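Local coordinates for enterobactin synthetase component F-related protein (Vibrio cholerae serotype O1, PDB 4OXI), which probably activates glycine with ATP as the glycyl adenylate, serving as the AlmE adenylation enzyme of a lipopolysaccharide modification pathway that gives antimicrobial peptide resistance, at residues I273-I278 / L332-G337; E314-L317 / T321-P324; D343-W348 / H372-H377; Q347-Q350 / P355-N358. One frame throughout, in Å; residues are numbered along the deposited sequence.

Interaction 1: I273-I278 / L332-G337; sequences IFYSLI and LSFFCG. With GAP (glycyl-adenosine-5'-phosphate), chain B.
Tyr275 turns its ring away from its own backbone N (chi1 -162°), and Phe334 holds CG opposite its carbonyl carbon (chi1 -62°), so that the two aromatic side chains reach for each other from opposite directions. This lets helix and strand touch although the CA atoms of the pair stand 12.2 Å apart. Contact is made by the outer parts of the rings: Tyr275 OH lies 3.7 Å from Phe334 CZ, and the two CE2 atoms approach to 3.9 Å. Leu332, two residues back on the same side of the strand, adds its CD1 at 4.0 Å from the same Tyr275 OH. The hydroxyl, which touches carbons of Phe334 and Leu332, is hydrogen-bonded to Phe250 O, and the Phe250 ring in turn meets Phe334 edge-to-face. Further along the chain, Cys336 SG comes within 3.4 Å of CA of the glycyl group of the bound adenylate, and Gly337 N within 3.0 Å of the adenine N7. Gly337 takes a phi of 118°, part of a backbone conformation that calls for glycine. The segment 332-337 thus runs from buried aromatic packing to the adenylate pocket of an AMP-binding adenylation domain.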
# COMPACT_ATOMS: atom_id res chain seq x y z
N ILE A 273 -3.89 -0.99 -9.51
CA ILE A 273 -5.23 -0.64 -9.98
C ILE A 273 -5.23 0.49 -11.01
O ILE A 273 -5.88 0.38 -12.05
CB ILE A 273 -6.15 -0.24 -8.80
CG1 ILE A 273 -6.40 -1.44 -7.89
CG2 ILE A 273 -7.47 0.29 -9.30
CD1 ILE A 273 -7.30 -1.12 -6.69
N PHE A 274 -4.51 1.57 -10.74
CA PHE A 274 -4.59 2.72 -11.63
C PHE A 274 -3.63 2.66 -12.81
O PHE A 274 -3.90 3.25 -13.85
CB PHE A 274 -4.51 4.03 -10.84
CG PHE A 274 -5.71 4.24 -9.97
CD1 PHE A 274 -6.89 4.71 -10.53
CD2 PHE A 274 -5.68 3.92 -8.62
CE1 PHE A 274 -8.02 4.87 -9.75
CE2 PHE A 274 -6.80 4.08 -7.83
CZ PHE A 274 -7.97 4.55 -8.39
N TYR A 275 -2.53 1.93 -12.63
CA TYR A 275 -1.61 1.60 -13.72
C TYR A 275 -2.38 0.80 -14.77
O TYR A 275 -2.28 1.05 -15.96
CB TYR A 275 -0.51 0.72 -13.18
CG TYR A 275 0.75 0.59 -14.00
CD1 TYR A 275 1.09 1.52 -14.99
CD2 TYR A 275 1.63 -0.44 -13.75
CE1 TYR A 275 2.29 1.39 -15.71
CE2 TYR A 275 2.81 -0.57 -14.44
CZ TYR A 275 3.13 0.34 -15.43
OH TYR A 275 4.32 0.15 -16.09
N SER A 276 -3.13 -0.20 -14.32
CA SER A 276 -3.90 -0.99 -15.26
C SER A 276 -4.97 -0.14 -15.93
O SER A 276 -5.19 -0.22 -17.13
CB SER A 276 -4.54 -2.19 -14.56
OG SER A 276 -5.37 -2.91 -15.47
N LEU A 277 -5.63 0.69 -15.14
CA LEU A 277 -6.77 1.46 -15.63
C LEU A 277 -6.36 2.47 -16.71
O LEU A 277 -7.01 2.58 -17.74
CB LEU A 277 -7.42 2.19 -14.45
CG LEU A 277 -8.72 2.97 -14.57
CD1 LEU A 277 -9.81 2.25 -15.35
CD2 LEU A 277 -9.21 3.25 -13.15
N ILE A 278 -5.28 3.20 -16.47
CA ILE A 278 -4.85 4.22 -17.41
C ILE A 278 -4.38 3.59 -18.71
O ILE A 278 -4.37 4.25 -19.76
CB ILE A 278 -3.75 5.12 -16.81
CG1 ILE A 278 -3.54 6.37 -17.67
CG2 ILE A 278 -2.46 4.36 -16.67
CD1 ILE A 278 -2.60 7.38 -17.04
N LEU A 332 7.52 -6.81 -17.40
CA LEU A 332 7.88 -5.79 -16.43
C LEU A 332 7.66 -6.27 -14.99
O LEU A 332 6.52 -6.56 -14.59
CB LEU A 332 7.10 -4.50 -16.68
CG LEU A 332 7.54 -3.56 -17.81
CD1 LEU A 332 6.42 -2.60 -18.16
CD2 LEU A 332 8.80 -2.79 -17.43
N SER A 333 8.75 -6.34 -14.23
CA SER A 333 8.72 -6.78 -12.84
C SER A 333 9.12 -5.63 -11.95
O SER A 333 10.27 -5.16 -12.03
CB SER A 333 9.72 -7.92 -12.62
OG SER A 333 9.30 -9.11 -13.28
N PHE A 334 8.21 -5.16 -11.10
CA PHE A 334 8.56 -4.11 -10.16
C PHE A 334 8.62 -4.68 -8.74
O PHE A 334 7.79 -5.52 -8.37
CB PHE A 334 7.54 -2.97 -10.18
CG PHE A 334 7.42 -2.25 -11.50
CD1 PHE A 334 8.18 -1.12 -11.76
CD2 PHE A 334 6.51 -2.67 -12.45
CE1 PHE A 334 8.04 -0.43 -12.97
CE2 PHE A 334 6.37 -2.00 -13.64
CZ PHE A 334 7.14 -0.87 -13.90
N PHE A 335 9.58 -4.22 -7.95
CA PHE A 335 9.63 -4.59 -6.54
C PHE A 335 9.77 -3.34 -5.68
O PHE A 335 10.51 -2.42 -6.04
CB PHE A 335 10.76 -5.60 -6.29
CG PHE A 335 10.56 -6.90 -7.02
CD1 PHE A 335 9.57 -7.79 -6.61
CD2 PHE A 335 11.31 -7.21 -8.13
CE1 PHE A 335 9.36 -8.99 -7.29
CE2 PHE A 335 11.11 -8.41 -8.82
CZ PHE A 335 10.12 -9.29 -8.40
N CYS A 336 9.03 -3.29 -4.58
CA CYS A 336 9.05 -2.12 -3.71
C CYS A 336 8.86 -2.57 -2.28
O CYS A 336 8.20 -3.59 -2.03
CB CYS A 336 7.91 -1.17 -4.06
SG CYS A 336 7.97 0.43 -3.17
N GLY A 337 9.43 -1.82 -1.35
CA GLY A 337 9.10 -2.03 0.05
C GLY A 337 10.22 -2.45 0.96
O GLY A 337 10.19 -2.13 2.15
N GAP B . 4.90 2.63 -0.73
CA GAP B . 5.73 1.40 -0.78
C GAP B . 6.05 1.00 0.65
O GAP B . 6.69 0.01 0.93
PA GAP B . 5.67 1.69 3.28
O1A GAP B . 5.30 3.05 3.82
O2A GAP B . 4.92 0.45 3.72
O3A GAP B . 5.55 1.88 1.69
C5' GAP B . 8.12 2.61 3.38
O5' GAP B . 7.24 1.51 3.58
C4' GAP B . 9.52 2.20 3.79
O4' GAP B . 9.86 0.97 3.15
C3' GAP B . 10.59 3.16 3.31
O3' GAP B . 10.73 4.26 4.20
C2' GAP B . 11.82 2.26 3.26
O2' GAP B . 12.32 2.04 4.56
C1' GAP B . 11.26 0.92 2.87
N9 GAP B . 11.44 0.71 1.41
C8 GAP B . 10.51 0.94 0.47
N7 GAP B . 10.99 0.63 -0.77
C5 GAP B . 12.26 0.21 -0.61
C6 GAP B . 13.34 -0.24 -1.51
N6 GAP B . 13.14 -0.34 -2.85
N1 GAP B . 14.52 -0.58 -0.94
C2 GAP B . 14.73 -0.51 0.40
N3 GAP B . 13.79 -0.10 1.27
C4 GAP B . 12.55 0.26 0.83

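Interaction 2: E314-L317 / T321-P324; sequences ELAL and TLTP
Just past the end of helix 311-318, the backbone folds back so that Thr321 N donates to Ala316 O, five residues earlier, over 3.1 Å, while the CA atoms of Leu317 and Leu322 stand 5.6 Å apart. That bond runs nearly along the C=O axis, with a C=O...N angle of 163°. The same carbonyl accepts a second hydrogen bond, from Thr321 OG1 at 2.7 Å, which arrives at a much sharper 118° and tilted from the carbonyl plane. One oxygen near the end of the helix is thus gripped by the amide and the hydroxyl of a single residue. The hydroxyl can do this because chi1 of 52° places OG1 between the backbone N and the carbonyl carbon, swung toward the helix. Beside this polar clasp lies an apolar one. Ala316 CB meets Leu322 CG at 3.8 Å and also touches Thr321 OG1, whereas Leu317, whose CB points away from the loop, bends back to set CD2 3.6 Å from Leu322 CB. The two leucines cross obliquely, with Leu322 CD1 tucked against CG and CD2 of Leu317. Two helices contact the turn: Ala295 of helix 294-301 packs on both Ala316 and Thr321, while helix 342-352 receives Leu317 on Leu344 and Leu322 on Ala351, before the chain goes on into strand 332-336.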
# COMPACT_ATOMS: atom_id res chain seq x y z
N GLU A 314 11.92 -14.64 -2.90
CA GLU A 314 12.46 -15.66 -2.01
C GLU A 314 11.51 -16.83 -1.91
O GLU A 314 11.92 -17.99 -1.97
CB GLU A 314 12.71 -15.08 -0.62
CG GLU A 314 13.97 -14.27 -0.53
CD GLU A 314 14.42 -14.09 0.90
OE1 GLU A 314 15.64 -14.19 1.17
OE2 GLU A 314 13.54 -13.86 1.76
N LEU A 315 10.23 -16.51 -1.76
CA LEU A 315 9.19 -17.52 -1.70
C LEU A 315 9.16 -18.38 -2.96
O LEU A 315 9.06 -19.61 -2.89
CB LEU A 315 7.84 -16.85 -1.49
CG LEU A 315 6.61 -17.74 -1.53
CD1 LEU A 315 6.73 -18.89 -0.54
CD2 LEU A 315 5.38 -16.91 -1.21
N ALA A 316 9.24 -17.73 -4.12
CA ALA A 316 9.21 -18.47 -5.38
C ALA A 316 10.41 -19.42 -5.47
O ALA A 316 10.29 -20.52 -6.01
CB ALA A 316 9.18 -17.51 -6.55
N LEU A 317 11.56 -18.99 -4.92
CA LEU A 317 12.76 -19.82 -4.88
C LEU A 317 12.63 -21.00 -3.93
O LEU A 317 13.12 -22.10 -4.22
CB LEU A 317 13.99 -18.99 -4.50
CG LEU A 317 14.51 -18.10 -5.63
CD1 LEU A 317 15.57 -17.13 -5.13
CD2 LEU A 317 15.05 -18.96 -6.75
N THR A 321 10.32 -22.81 -8.08
CA THR A 321 9.50 -22.43 -9.23
C THR A 321 10.17 -21.39 -10.12
O THR A 321 9.60 -20.98 -11.13
CB THR A 321 8.12 -21.86 -8.81
OG1 THR A 321 8.30 -20.81 -7.85
CG2 THR A 321 7.24 -22.94 -8.22
N LEU A 322 11.36 -20.97 -9.73
CA LEU A 322 12.01 -19.87 -10.43
C LEU A 322 13.15 -20.37 -11.31
O LEU A 322 14.28 -19.92 -11.17
CB LEU A 322 12.58 -18.86 -9.42
CG LEU A 322 11.87 -17.53 -9.18
CD1 LEU A 322 12.85 -16.50 -8.65
CD2 LEU A 322 11.18 -17.03 -10.43
N THR A 323 12.86 -21.28 -12.22
CA THR A 323 13.91 -21.76 -13.10
C THR A 323 14.07 -20.77 -14.25
O THR A 323 13.14 -20.04 -14.57
CB THR A 323 13.59 -23.17 -13.63
OG1 THR A 323 12.44 -23.11 -14.47
CG2 THR A 323 13.31 -24.11 -12.46
N PRO A 324 15.28 -20.71 -14.84
CA PRO A 324 15.50 -19.80 -15.96
C PRO A 324 14.48 -20.01 -17.08
O PRO A 324 14.08 -21.14 -17.35
CB PRO A 324 16.91 -20.16 -16.43
CG PRO A 324 17.60 -20.57 -15.15
CD PRO A 324 16.54 -21.30 -14.35

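Interaction 3: D343-W348 / H372-H377; sequences DLAEQW and HRFVAH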
# COMPACT_ATOMS: atom_id res chain seq x y z
N ASP A 343 21.37 -10.69 -5.86
CA ASP A 343 21.20 -12.11 -6.16
C ASP A 343 19.73 -12.51 -6.32
O ASP A 343 19.41 -13.40 -7.13
CB ASP A 343 21.89 -12.97 -5.09
CG ASP A 343 23.42 -12.84 -5.12
OD1 ASP A 343 23.97 -12.51 -6.20
OD2 ASP A 343 24.06 -13.07 -4.07
N LEU A 344 18.84 -11.87 -5.57
CA LEU A 344 17.41 -12.11 -5.76
C LEU A 344 16.94 -11.54 -7.08
O LEU A 344 16.23 -12.21 -7.84
CB LEU A 344 16.60 -11.49 -4.62
CG LEU A 344 16.59 -12.22 -3.29
CD1 LEU A 344 15.53 -11.59 -2.40
CD2 LEU A 344 16.34 -13.72 -3.49
N ALA A 345 17.33 -10.31 -7.37
CA ALA A 345 16.87 -9.69 -8.60
C ALA A 345 17.40 -10.48 -9.79
O ALA A 345 16.71 -10.63 -10.80
CB ALA A 345 17.30 -8.24 -8.67
N GLU A 346 18.62 -11.01 -9.65
CA GLU A 346 19.22 -11.80 -10.73
C GLU A 346 18.43 -13.08 -11.01
O GLU A 346 18.14 -13.40 -12.16
CB GLU A 346 20.69 -12.13 -10.44
CG GLU A 346 21.31 -13.17 -11.39
CD GLU A 346 21.39 -12.71 -12.85
OE1 GLU A 346 21.26 -11.49 -13.13
OE2 GLU A 346 21.59 -13.58 -13.74
N GLN A 347 18.06 -13.79 -9.95
CA GLN A 347 17.30 -15.02 -10.13
C GLN A 347 15.91 -14.76 -10.71
O GLN A 347 15.40 -15.57 -11.48
CB GLN A 347 17.23 -15.80 -8.82
CG GLN A 347 18.54 -16.50 -8.48
CD GLN A 347 18.54 -17.08 -7.08
OE1 GLN A 347 18.85 -16.38 -6.11
NE2 GLN A 347 18.21 -18.36 -6.97
N TRP A 348 15.29 -13.64 -10.36
CA TRP A 348 13.98 -13.34 -10.91
C TRP A 348 14.15 -12.97 -12.38
O TRP A 348 13.36 -13.41 -13.23
CB TRP A 348 13.28 -12.22 -10.13
CG TRP A 348 11.85 -11.97 -10.58
CD1 TRP A 348 11.44 -11.13 -11.57
CD2 TRP A 348 10.67 -12.56 -10.03
NE1 TRP A 348 10.06 -11.16 -11.67
CE2 TRP A 348 9.56 -12.03 -10.74
CE3 TRP A 348 10.43 -13.49 -9.01
CZ2 TRP A 348 8.25 -12.40 -10.46
CZ3 TRP A 348 9.12 -13.86 -8.73
CH2 TRP A 348 8.04 -13.31 -9.45
N HIS A 372 14.98 2.37 -10.10
CA HIS A 372 16.25 2.01 -10.69
C HIS A 372 16.10 0.73 -11.49
O HIS A 372 15.67 -0.28 -10.94
CB HIS A 372 17.27 1.77 -9.59
CG HIS A 372 18.65 1.52 -10.11
ND1 HIS A 372 19.40 2.51 -10.70
CD2 HIS A 372 19.40 0.39 -10.15
CE1 HIS A 372 20.57 2.00 -11.07
NE2 HIS A 372 20.59 0.72 -10.75
N ARG A 373 16.46 0.75 -12.77
CA ARG A 373 16.45 -0.50 -13.54
C ARG A 373 17.60 -1.40 -13.10
O ARG A 373 18.77 -0.98 -13.10
CB ARG A 373 16.57 -0.25 -15.04
CG ARG A 373 15.42 0.53 -15.62
CD ARG A 373 15.49 0.59 -17.15
NE ARG A 373 14.51 1.55 -17.65
CZ ARG A 373 14.67 2.88 -17.59
NH1 ARG A 373 13.72 3.68 -18.05
NH2 ARG A 373 15.79 3.39 -17.07
N PHE A 374 17.27 -2.62 -12.72
CA PHE A 374 18.27 -3.58 -12.30
C PHE A 374 19.26 -3.83 -13.44
O PHE A 374 18.85 -4.12 -14.57
CB PHE A 374 17.59 -4.89 -11.91
CG PHE A 374 18.53 -6.00 -11.64
CD1 PHE A 374 19.39 -5.95 -10.55
CD2 PHE A 374 18.57 -7.11 -12.47
CE1 PHE A 374 20.27 -7.01 -10.29
CE2 PHE A 374 19.45 -8.17 -12.23
CZ PHE A 374 20.29 -8.12 -11.14
N VAL A 375 20.54 -3.70 -13.13
CA VAL A 375 21.63 -3.95 -14.06
C VAL A 375 22.38 -5.19 -13.60
O VAL A 375 23.04 -5.17 -12.56
CB VAL A 375 22.63 -2.76 -14.08
CG1 VAL A 375 23.76 -3.02 -15.06
CG2 VAL A 375 21.91 -1.44 -14.41
N ALA A 376 22.25 -6.28 -14.34
CA ALA A 376 22.93 -7.54 -14.00
C ALA A 376 24.45 -7.38 -13.84
O ALA A 376 25.08 -8.07 -13.03
CB ALA A 376 22.63 -8.59 -15.06
N HIS A 377 25.03 -6.46 -14.61
CA HIS A 377 26.48 -6.28 -14.64
C HIS A 377 26.95 -5.08 -13.80
O HIS A 377 27.74 -4.26 -14.28
CB HIS A 377 26.95 -6.09 -16.09
CG HIS A 377 26.54 -7.20 -17.00
ND1 HIS A 377 26.95 -8.50 -16.83
CD2 HIS A 377 25.74 -7.20 -18.10
CE1 HIS A 377 26.43 -9.26 -17.78
NE2 HIS A 377 25.70 -8.49 -18.57
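Phe374, just past the end of strand 370-373, is the first residue of 372-377 to meet the helix, and it does so by laying one ring face on Ala345. The methyl CB sits 3.6 Å from the ring centroid and only 14° off the ring normal, a well-centred CH-pi contact. Beyond Ala345 the ring reaches the backbone of the next residue, with CZ 3.7 Å from Glu346 N. The carboxylate of Glu346 approaches from another direction: OE1 lies in the ring plane at the edge, 3.9 Å from CE2, where the slightly positive ring hydrogens would be expected to suit an anionic oxygen. A bend in the glutamate chain (chi2 64°) brings the group there, and its plane is turned 46° from that of the ring. Two residues on, Ala376 meets the contact twice. Its backbone N lies 4.0 Å above the ring face opposite Ala345, offset toward the rim, and its CB touches Glu346 OE1 at 3.7 Å, so the ring has a neighbour over each face and one at its edge. The contact thus joins helix 342-352 to the chain just past strand 370-373, next to strand 356-360 of the mixed sheet: Phe374 is backbone hydrogen-bonded to Val356 of strand 356-360, and Leu344, on another side of the helix, packs on Leu317 of helix 311-318.

Interaction 4: Q347-Q350 / P355-N358; sequences QWQQ and PVIN. With GAP (glycyl-adenosine-5'-phosphate), chain B.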
# COMPACT_ATOMS: atom_id res chain seq x y z
N GLN A 347 18.06 -13.79 -9.95
CA GLN A 347 17.30 -15.02 -10.13
C GLN A 347 15.91 -14.76 -10.71
O GLN A 347 15.40 -15.57 -11.48
CB GLN A 347 17.23 -15.80 -8.82
CG GLN A 347 18.54 -16.50 -8.48
CD GLN A 347 18.54 -17.08 -7.08
OE1 GLN A 347 18.85 -16.38 -6.11
NE2 GLN A 347 18.21 -18.36 -6.97
N TRP A 348 15.29 -13.64 -10.36
CA TRP A 348 13.98 -13.34 -10.91
C TRP A 348 14.15 -12.97 -12.38
O TRP A 348 13.36 -13.41 -13.23
CB TRP A 348 13.28 -12.22 -10.13
CG TRP A 348 11.85 -11.97 -10.58
CD1 TRP A 348 11.44 -11.13 -11.57
CD2 TRP A 348 10.67 -12.56 -10.03
NE1 TRP A 348 10.06 -11.16 -11.67
CE2 TRP A 348 9.56 -12.03 -10.74
CE3 TRP A 348 10.43 -13.49 -9.01
CZ2 TRP A 348 8.25 -12.40 -10.46
CZ3 TRP A 348 9.12 -13.86 -8.73
CH2 TRP A 348 8.04 -13.31 -9.45
N GLN A 349 15.18 -12.19 -12.69
CA GLN A 349 15.41 -11.77 -14.08
C GLN A 349 15.77 -12.95 -15.01
O GLN A 349 15.41 -12.94 -16.19
CB GLN A 349 16.47 -10.66 -14.16
CG GLN A 349 16.71 -10.17 -15.59
CD GLN A 349 17.27 -8.76 -15.65
OE1 GLN A 349 18.46 -8.54 -15.41
NE2 GLN A 349 16.41 -7.80 -15.96
N GLN A 350 16.46 -13.96 -14.49
CA GLN A 350 16.74 -15.15 -15.29
C GLN A 350 15.46 -15.89 -15.65
O GLN A 350 15.37 -16.47 -16.73
CB GLN A 350 17.71 -16.09 -14.56
CG GLN A 350 19.18 -15.66 -14.66
CD GLN A 350 19.67 -15.55 -16.10
OE1 GLN A 350 19.88 -16.56 -16.78
NE2 GLN A 350 19.83 -14.31 -16.59
N PRO A 355 13.05 -6.91 -18.14
CA PRO A 355 13.40 -5.87 -17.15
C PRO A 355 12.84 -6.06 -15.72
O PRO A 355 11.69 -6.48 -15.53
CB PRO A 355 12.84 -4.59 -17.77
CG PRO A 355 12.95 -4.83 -19.26
CD PRO A 355 12.70 -6.32 -19.45
N VAL A 356 13.67 -5.74 -14.73
CA VAL A 356 13.30 -5.77 -13.33
C VAL A 356 13.56 -4.36 -12.81
O VAL A 356 14.61 -3.80 -13.07
CB VAL A 356 14.18 -6.77 -12.56
CG1 VAL A 356 13.98 -6.64 -11.08
CG2 VAL A 356 13.87 -8.21 -13.02
N ILE A 357 12.59 -3.78 -12.10
CA ILE A 357 12.69 -2.38 -11.68
C ILE A 357 12.59 -2.29 -10.16
O ILE A 357 11.62 -2.77 -9.58
CB ILE A 357 11.56 -1.53 -12.28
CG1 ILE A 357 11.46 -1.71 -13.79
CG2 ILE A 357 11.72 -0.05 -11.92
CD1 ILE A 357 12.74 -1.41 -14.53
N ASN A 358 13.58 -1.67 -9.51
CA ASN A 358 13.52 -1.45 -8.06
C ASN A 358 12.78 -0.14 -7.85
O ASN A 358 13.13 0.86 -8.46
CB ASN A 358 14.93 -1.36 -7.46
CG ASN A 358 14.94 -1.42 -5.93
OD1 ASN A 358 13.93 -1.76 -5.30
ND2 ASN A 358 16.09 -1.13 -5.32
N GAP B . 4.90 2.63 -0.73
CA GAP B . 5.73 1.40 -0.78
C GAP B . 6.05 1.00 0.65
O GAP B . 6.69 0.01 0.93
PA GAP B . 5.67 1.69 3.28
O1A GAP B . 5.30 3.05 3.82
O2A GAP B . 4.92 0.45 3.72
O3A GAP B . 5.55 1.88 1.69
C5' GAP B . 8.12 2.61 3.38
O5' GAP B . 7.24 1.51 3.58
C4' GAP B . 9.52 2.20 3.79
O4' GAP B . 9.86 0.97 3.15
C3' GAP B . 10.59 3.16 3.31
O3' GAP B . 10.73 4.26 4.20
C2' GAP B . 11.82 2.26 3.26
O2' GAP B . 12.32 2.04 4.56
C1' GAP B . 11.26 0.92 2.87
N9 GAP B . 11.44 0.71 1.41
C8 GAP B . 10.51 0.94 0.47
N7 GAP B . 10.99 0.63 -0.77
C5 GAP B . 12.26 0.21 -0.61
C6 GAP B . 13.34 -0.24 -1.51
N6 GAP B . 13.14 -0.34 -2.85
N1 GAP B . 14.52 -0.58 -0.94
C2 GAP B . 14.73 -0.51 0.40
N3 GAP B . 13.79 -0.10 1.27
C4 GAP B . 12.55 0.26 0.83
O HOH W 1 16.31 -4.98 -15.64
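Val356 and Gln349 carry this contact, which closes a beta-alpha-beta unit: strand 332-336, helix 342-352, and strand 356-360 returning parallel to the first. Val356 sends CG2, opposite its carbonyl carbon, toward the helix, where the methyl rests 3.7 Å from Gln349 CB. The same methyl approaches Trp348 at the edge of the indole, near its plane, with CD1 4.1 Å away; the valine therefore fits between two consecutive helix residues. Gln349 leaves the helix with CG anti to the backbone N (chi1 -178°) and continues extended, which carries its amide past the methyl group to the start of the strand. There NE2 donates to a water at 2.8 Å, and Val356 N donates to the same water at 2.9 Å. This bridge spans two donors that do not bond each other directly, and NE2 is also hydrogen-bonded to Gln354 O in the connecting loop. Pro355 comes closest through its backbone, CA lying 3.8 Å from Gln349 NE2. On its other flanks the strand pairs with 332-336 and, through Val356, with Phe374. Two residues on, it delivers Asn358 to the adenylate pocket. The amide of Asn358, its ND2 held by Pro384 O, offers OD1 to the adenine amino group N6, 2.9 Å away with an N-H...O angle of 133°.

How the interactions relate
Together the four contacts illustrate how packing within one domain differs in chemistry with its place in the fold. Interaction 1 is wholly buried and largely apolar; the other three are partly buried, nearer the periphery. Interactions 3 and 4 both use helix 342-352, one meeting the chain just past strand 370-373 by a ring face, the other meeting strand 356-360 by a methyl and a water. Interaction 2, alone in having direct hydrogen bonds between its segments, closes a helix end and touches that same helix through Leu322 and Trp348. Interaction 1 joins the set through strand 332-336, with Ser333 OG hydrogen-bonded to Trp348 NE1. Interactions 1 and 4 both reach the adenylate.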